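Local structure of tRNA delta(2)-isopentenylpyrophosphate transferase (Staphylococcus epidermidis ATCC 12228, 3D3Q) at residues Lys6-Ser18 with Val98-Gln110. The protein probably transfers a dimethylallyl group from dimethylallyl diphosphate to the adenine at position 37 of tRNAs that read codons beginning with uridine. Sequence-based numbering, arbitrary orientation.
Sequences KPFLIVIVGPTAS and VPIIAGGTGLYIQ
Ile101, Pro99 and Ile10 bury the largest areas where strands 8-13 and 98-102 meet, a worked example of how neighbouring parallel strands build the centre of a P-loop NTPase-like sheet. Ile101 bends across its neighbour: with CG1 set between the backbone N and the carbonyl carbon (chi1 53°), its CD1 is carried over the Val11 face of the sheet, toward strand 8-13. There Ile101 CD1 lies against both methyls of Val11, 3.4 Å from Val11 CG1, while Leu9 CD2 comes within 3.9 Å of Ile101 CD1, the two side chains crossing at about a right angle. The ring of Pro99 packs CB against Leu9 CD1 at 3.7 Å and sets CG beside the carbonyl oxygen of Phe8. Ile10, on the face it shares with Ile12, Ile100 and Ala102, lies side by side with Ile100, Ile10 CB to Ile100 CG2 3.9 Å.

Beneath these side chains runs a regular parallel ladder. Ile10 N binds Pro99 O at 3.1 Å and Ile10 O receives Ile101 N, so Ile10 is gripped through both its backbone polar groups; Ile12 repeats the pattern with Ile101 O and Gly103 N. Beyond the ladder, a water accepts from Gly14 N, in the predicted ATP-binding loop, and lies near Gly104 O, though a bridge between the two is doubtful.

Helix 106-113 returns over the Val11 face, where Ile109 CG1 approaches Val13 CG1 at 4.1 Å. Helix 20-30 packs on the other face, against Ile12, Ile100 and Ala102, while strand 197-204 pairs with strand 8-13 along its second edge.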
ATOM      1  N   LYS A   6       5.120  10.595 -20.592  1.00 47.34           N
ATOM      2  CA  LYS A   6       4.954   9.469 -19.630  1.00 47.92           C
ATOM      3  C   LYS A   6       3.533   8.928 -19.687  1.00 48.21           C
ATOM      4  O   LYS A   6       2.561   9.690 -19.763  1.00 48.06           O
ATOM      5  CB  LYS A   6       5.241   9.939 -18.208  1.00 48.33           C
ATOM      6  CG  LYS A   6       6.578  10.580 -18.034  1.00 51.47           C
ATOM      7  CD  LYS A   6       6.627  11.411 -16.766  1.00 55.16           C
ATOM      8  CE  LYS A   6       7.944  12.189 -16.702  1.00 58.23           C
ATOM      9  NZ  LYS A   6       8.079  13.066 -15.499  1.00 59.84           N
ATOM     10  N   PRO A   7       3.390   7.596 -19.657  1.00 47.62           N
ATOM     11  CA  PRO A   7       2.070   6.952 -19.700  1.00 47.47           C
ATOM     12  C   PRO A   7       1.242   7.133 -18.414  1.00 46.63           C
ATOM     13  O   PRO A   7       1.774   7.087 -17.300  1.00 46.51           O
ATOM     14  CB  PRO A   7       2.407   5.483 -19.959  1.00 48.11           C
ATOM     15  CG  PRO A   7       3.746   5.327 -19.310  1.00 48.00           C
ATOM     16  CD  PRO A   7       4.468   6.596 -19.714  1.00 46.88           C
ATOM     17  N   PHE A   8      -0.063   7.337 -18.579  1.00 44.40           N
ATOM     18  CA  PHE A   8      -0.951   7.513 -17.440  1.00 41.95           C
ATOM     19  C   PHE A   8      -1.135   6.192 -16.703  1.00 40.54           C
ATOM     20  O   PHE A   8      -1.362   5.151 -17.325  1.00 40.58           O
ATOM     21  CB  PHE A   8      -2.319   8.032 -17.893  1.00 41.58           C
ATOM     22  CG  PHE A   8      -3.239   8.381 -16.757  1.00 41.07           C
ATOM     23  CD1 PHE A   8      -2.907   9.397 -15.867  1.00 42.79           C
ATOM     24  CD2 PHE A   8      -4.424   7.695 -16.564  1.00 39.99           C
ATOM     25  CE1 PHE A   8      -3.745   9.727 -14.801  1.00 42.19           C
ATOM     26  CE2 PHE A   8      -5.269   8.020 -15.500  1.00 41.03           C
ATOM     27  CZ  PHE A   8      -4.920   9.042 -14.618  1.00 40.90           C
ATOM     28  N   LEU A   9      -1.036   6.251 -15.376  1.00 38.04           N
ATOM     29  CA  LEU A   9      -1.195   5.074 -14.524  1.00 36.38           C
ATOM     30  C   LEU A   9      -1.916   5.409 -13.216  1.00 35.98           C
ATOM     31  O   LEU A   9      -1.588   6.411 -12.585  1.00 37.94           O
ATOM     32  CB  LEU A   9       0.173   4.500 -14.177  1.00 33.92           C
ATOM     33  CG  LEU A   9       0.130   3.269 -13.284  1.00 31.31           C
ATOM     34  CD1 LEU A   9      -0.295   2.064 -14.084  1.00 30.33           C
ATOM     35  CD2 LEU A   9       1.494   3.043 -12.704  1.00 32.13           C
ATOM     36  N   ILE A  10      -2.890   4.589 -12.810  1.00 34.13           N
ATOM     37  CA  ILE A  10      -3.599   4.814 -11.540  1.00 33.61           C
ATOM     38  C   ILE A  10      -3.045   3.824 -10.535  1.00 32.88           C
ATOM     39  O   ILE A  10      -2.835   2.660 -10.868  1.00 32.89           O
ATOM     40  CB  ILE A  10      -5.143   4.535 -11.607  1.00 34.19           C
ATOM     41  CG1 ILE A  10      -5.853   5.492 -12.565  1.00 34.92           C
ATOM     42  CG2 ILE A  10      -5.763   4.752 -10.230  1.00 32.53           C
ATOM     43  CD1 ILE A  10      -5.877   6.914 -12.072  1.00 35.17           C
ATOM     44  N   VAL A  11      -2.793   4.274  -9.312  1.00 32.25           N
ATOM     45  CA  VAL A  11      -2.277   3.364  -8.278  1.00 33.18           C
ATOM     46  C   VAL A  11      -3.145   3.513  -7.007  1.00 33.37           C
ATOM     47  O   VAL A  11      -3.249   4.603  -6.427  1.00 33.93           O
ATOM     48  CB  VAL A  11      -0.769   3.662  -7.937  1.00 31.73           C
ATOM     49  CG1 VAL A  11      -0.197   2.568  -7.060  1.00 30.56           C
ATOM     50  CG2 VAL A  11       0.044   3.777  -9.199  1.00 29.73           C
ATOM     51  N   ILE A  12      -3.766   2.415  -6.582  1.00 31.84           N
ATOM     52  CA  ILE A  12      -4.638   2.418  -5.412  1.00 30.80           C
ATOM     53  C   ILE A  12      -4.118   1.474  -4.333  1.00 31.11           C
ATOM     54  O   ILE A  12      -4.359   0.264  -4.380  1.00 30.46           O
ATOM     55  CB  ILE A  12      -6.074   2.002  -5.801  1.00 29.53           C
ATOM     56  CG1 ILE A  12      -6.566   2.891  -6.944  1.00 29.86           C
ATOM     57  CG2 ILE A  12      -7.002   2.148  -4.612  1.00 30.33           C
ATOM     58  CD1 ILE A  12      -7.896   2.473  -7.530  1.00 26.96           C
ATOM     59  N   VAL A  13      -3.398   2.033  -3.363  1.00 30.72           N
ATOM     60  CA  VAL A  13      -2.833   1.247  -2.274  1.00 29.94           C
ATOM     61  C   VAL A  13      -3.699   1.395  -1.047  1.00 29.66           C
ATOM     62  O   VAL A  13      -4.493   2.318  -0.962  1.00 30.84           O
ATOM     63  CB  VAL A  13      -1.405   1.713  -1.918  1.00 29.53           C
ATOM     64  CG1 VAL A  13      -0.459   1.474  -3.088  1.00 29.05           C
ATOM     65  CG2 VAL A  13      -1.423   3.179  -1.549  1.00 28.45           C
ATOM     66  N   GLY A  14      -3.549   0.488  -0.096  1.00 30.29           N
ATOM     67  CA  GLY A  14      -4.351   0.562   1.107  1.00 31.58           C
ATOM     68  C   GLY A  14      -4.293  -0.767   1.826  1.00 32.22           C
ATOM     69  O   GLY A  14      -3.989  -1.784   1.218  1.00 31.01           O
ATOM     70  N   PRO A  15      -4.589  -0.791   3.130  1.00 33.98           N
ATOM     71  CA  PRO A  15      -4.541  -2.056   3.865  1.00 35.35           C
ATOM     72  C   PRO A  15      -5.509  -3.102   3.317  1.00 36.07           C
ATOM     73  O   PRO A  15      -6.481  -2.757   2.653  1.00 36.01           O
ATOM     74  CB  PRO A  15      -4.857  -1.626   5.297  1.00 34.89           C
ATOM     75  CG  PRO A  15      -5.721  -0.417   5.109  1.00 34.89           C
ATOM     76  CD  PRO A  15      -5.024   0.317   4.000  1.00 35.07           C
ATOM     77  N   THR A  16      -5.218  -4.374   3.582  1.00 36.66           N
ATOM     78  CA  THR A  16      -6.052  -5.479   3.121  1.00 38.58           C
ATOM     79  C   THR A  16      -7.538  -5.249   3.400  1.00 40.27           C
ATOM     80  O   THR A  16      -7.916  -4.816   4.490  1.00 40.98           O
ATOM     81  CB  THR A  16      -5.673  -6.798   3.799  1.00 37.33           C
ATOM     82  OG1 THR A  16      -4.285  -7.054   3.608  1.00 36.77           O
ATOM     83  CG2 THR A  16      -6.477  -7.934   3.200  1.00 38.23           C
ATOM     84  N   ALA A  17      -8.377  -5.558   2.416  1.00 40.72           N
ATOM     85  CA  ALA A  17      -9.814  -5.385   2.559  1.00 42.57           C
ATOM     86  C   ALA A  17     -10.165  -4.001   3.108  1.00 43.15           C
ATOM     87  O   ALA A  17     -10.855  -3.875   4.127  1.00 43.42           O
ATOM     88  CB  ALA A  17     -10.383  -6.462   3.481  1.00 43.65           C
ATOM     89  N   SER A  18      -9.678  -2.962   2.444  1.00 42.43           N
ATOM     90  CA  SER A  18      -9.959  -1.604   2.872  1.00 40.61           C
ATOM     91  C   SER A  18     -10.756  -0.950   1.761  1.00 40.77           C
ATOM     92  O   SER A  18     -11.022   0.253   1.787  1.00 42.04           O
ATOM     93  CB  SER A  18      -8.675  -0.829   3.078  1.00 38.47           C
ATOM     94  OG  SER A  18      -8.081  -0.589   1.831  1.00 36.84           O
ATOM     95  N   VAL A  98      -6.761   2.013 -19.693  1.00 38.99           N
ATOM     96  CA  VAL A  98      -6.145   2.656 -18.549  1.00 36.53           C
ATOM     97  C   VAL A  98      -5.533   1.673 -17.585  1.00 37.14           C
ATOM     98  O   VAL A  98      -6.245   0.986 -16.847  1.00 36.62           O
ATOM     99  CB  VAL A  98      -7.161   3.489 -17.775  1.00 35.74           C
ATOM    100  CG1 VAL A  98      -6.487   4.133 -16.576  1.00 34.97           C
ATOM    101  CG2 VAL A  98      -7.761   4.530 -18.686  1.00 34.69           C
ATOM    102  N   PRO A  99      -4.196   1.595 -17.569  1.00 36.43           N
ATOM    103  CA  PRO A  99      -3.491   0.683 -16.672  1.00 35.92           C
ATOM    104  C   PRO A  99      -3.697   1.093 -15.201  1.00 36.90           C
ATOM    105  O   PRO A  99      -3.396   2.231 -14.808  1.00 36.32           O
ATOM    106  CB  PRO A  99      -2.048   0.815 -17.127  1.00 35.09           C
ATOM    107  CG  PRO A  99      -1.976   2.246 -17.520  1.00 35.11           C
ATOM    108  CD  PRO A  99      -3.249   2.453 -18.294  1.00 35.83           C
ATOM    109  N   ILE A 100      -4.200   0.154 -14.395  1.00 35.85           N
ATOM    110  CA  ILE A 100      -4.485   0.391 -12.975  1.00 34.09           C
ATOM    111  C   ILE A 100      -3.845  -0.702 -12.132  1.00 34.92           C
ATOM    112  O   ILE A 100      -4.049  -1.888 -12.388  1.00 35.54           O
ATOM    113  CB  ILE A 100      -6.008   0.330 -12.698  1.00 33.56           C
ATOM    114  CG1 ILE A 100      -6.766   1.223 -13.681  1.00 33.93           C
ATOM    115  CG2 ILE A 100      -6.289   0.768 -11.300  1.00 30.85           C
ATOM    116  CD1 ILE A 100      -8.208   0.822 -13.849  1.00 33.77           C
ATOM    117  N   ILE A 101      -3.071  -0.312 -11.131  1.00 35.33           N
ATOM    118  CA  ILE A 101      -2.463  -1.298 -10.255  1.00 35.38           C
ATOM    119  C   ILE A 101      -3.152  -1.208  -8.891  1.00 35.55           C
ATOM    120  O   ILE A 101      -3.248  -0.145  -8.284  1.00 34.79           O
ATOM    121  CB  ILE A 101      -0.935  -1.094 -10.116  1.00 34.99           C
ATOM    122  CG1 ILE A 101      -0.633   0.335  -9.700  1.00 36.58           C
ATOM    123  CG2 ILE A 101      -0.257  -1.416 -11.434  1.00 34.45           C
ATOM    124  CD1 ILE A 101       0.837   0.636  -9.653  1.00 39.07           C
ATOM    125  N   ALA A 102      -3.661  -2.351  -8.447  1.00 35.59           N
ATOM    126  CA  ALA A 102      -4.358  -2.467  -7.192  1.00 34.62           C
ATOM    127  C   ALA A 102      -3.436  -3.147  -6.213  1.00 36.25           C
ATOM    128  O   ALA A 102      -2.802  -4.156  -6.536  1.00 36.56           O
ATOM    129  CB  ALA A 102      -5.603  -3.284  -7.372  1.00 31.84           C
ATOM    130  N   GLY A 103      -3.347  -2.575  -5.017  1.00 36.86           N
ATOM    131  CA  GLY A 103      -2.512  -3.150  -3.976  1.00 34.82           C
ATOM    132  C   GLY A 103      -1.037  -2.903  -4.155  1.00 34.11           C
ATOM    133  O   GLY A 103      -0.627  -2.057  -4.946  1.00 34.68           O
ATOM    134  N   GLY A 104      -0.242  -3.659  -3.403  1.00 34.21           N
ATOM    135  CA  GLY A 104       1.199  -3.525  -3.463  1.00 32.64           C
ATOM    136  C   GLY A 104       1.755  -2.905  -2.193  1.00 32.24           C
ATOM    137  O   GLY A 104       1.041  -2.219  -1.470  1.00 30.34           O
ATOM    138  N   THR A 105       3.032  -3.152  -1.921  1.00 34.02           N
ATOM    139  CA  THR A 105       3.691  -2.606  -0.739  1.00 36.46           C
ATOM    140  C   THR A 105       4.602  -1.436  -1.137  1.00 37.92           C
ATOM    141  O   THR A 105       4.805  -1.185  -2.323  1.00 39.04           O
ATOM    142  CB  THR A 105       4.546  -3.686  -0.023  1.00 35.92           C
ATOM    143  OG1 THR A 105       5.453  -4.295  -0.954  1.00 35.55           O
ATOM    144  CG2 THR A 105       3.653  -4.747   0.604  1.00 36.82           C
ATOM    145  N   GLY A 106       5.147  -0.730  -0.150  1.00 38.11           N
ATOM    146  CA  GLY A 106       6.029   0.387  -0.437  1.00 37.56           C
ATOM    147  C   GLY A 106       7.130   0.019  -1.420  1.00 37.63           C
ATOM    148  O   GLY A 106       7.274   0.660  -2.457  1.00 35.90           O
ATOM    149  N   LEU A 107       7.912  -1.007  -1.106  1.00 38.20           N
ATOM    150  CA  LEU A 107       8.972  -1.406  -2.013  1.00 39.43           C
ATOM    151  C   LEU A 107       8.429  -1.626  -3.418  1.00 39.89           C
ATOM    152  O   LEU A 107       8.759  -0.874  -4.329  1.00 41.10           O
ATOM    153  CB  LEU A 107       9.662  -2.682  -1.533  1.00 41.15           C
ATOM    154  CG  LEU A 107      10.893  -2.559  -0.622  1.00 41.69           C
ATOM    155  CD1 LEU A 107      11.280  -3.963  -0.162  1.00 42.07           C
ATOM    156  CD2 LEU A 107      12.055  -1.901  -1.363  1.00 41.61           C
ATOM    157  N   TYR A 108       7.579  -2.638  -3.586  1.00 39.43           N
ATOM    158  CA  TYR A 108       6.997  -2.958  -4.887  1.00 38.14           C
ATOM    159  C   TYR A 108       6.433  -1.766  -5.634  1.00 37.73           C
ATOM    160  O   TYR A 108       6.513  -1.711  -6.852  1.00 37.59           O
ATOM    161  CB  TYR A 108       5.886  -3.998  -4.742  1.00 40.80           C
ATOM    162  CG  TYR A 108       6.357  -5.370  -4.337  1.00 43.04           C
ATOM    163  CD1 TYR A 108       6.207  -6.453  -5.201  1.00 42.95           C
ATOM    164  CD2 TYR A 108       6.952  -5.586  -3.085  1.00 44.06           C
ATOM    165  CE1 TYR A 108       6.639  -7.724  -4.838  1.00 45.65           C
ATOM    166  CE2 TYR A 108       7.392  -6.854  -2.705  1.00 46.23           C
ATOM    167  CZ  TYR A 108       7.232  -7.923  -3.593  1.00 47.17           C
ATOM    168  OH  TYR A 108       7.668  -9.185  -3.238  1.00 48.96           O
ATOM    169  N   ILE A 109       5.854  -0.816  -4.915  1.00 38.17           N
ATOM    170  CA  ILE A 109       5.275   0.330  -5.575  1.00 39.47           C
ATOM    171  C   ILE A 109       6.279   1.389  -5.989  1.00 40.68           C
ATOM    172  O   ILE A 109       6.229   1.874  -7.114  1.00 42.01           O
ATOM    173  CB  ILE A 109       4.195   0.972  -4.711  1.00 39.28           C
ATOM    174  CG1 ILE A 109       3.092  -0.040  -4.452  1.00 41.80           C
ATOM    175  CG2 ILE A 109       3.608   2.182  -5.414  1.00 39.71           C
ATOM    176  CD1 ILE A 109       2.465  -0.614  -5.727  1.00 43.04           C
ATOM    177  N   GLN A 110       7.193   1.763  -5.103  1.00 41.74           N
ATOM    178  CA  GLN A 110       8.157   2.775  -5.494  1.00 42.65           C
ATOM    179  C   GLN A 110       9.140   2.220  -6.523  1.00 42.85           C
ATOM    180  O   GLN A 110       9.538   2.913  -7.467  1.00 43.03           O
ATOM    181  CB  GLN A 110       8.909   3.338  -4.277  1.00 43.38           C
ATOM    182  CG  GLN A 110      10.077   2.524  -3.771  1.00 43.67           C
ATOM    183  CD  GLN A 110      10.999   3.349  -2.877  1.00 44.36           C
ATOM    184  OE1 GLN A 110      11.952   2.824  -2.299  1.00 44.31           O
ATOM    185  NE2 GLN A 110      10.720   4.651  -2.769  1.00 43.98           N
TER
HETATM  186  O   HOH W   1      -1.355  -1.398  -1.461  1.00 27.90           O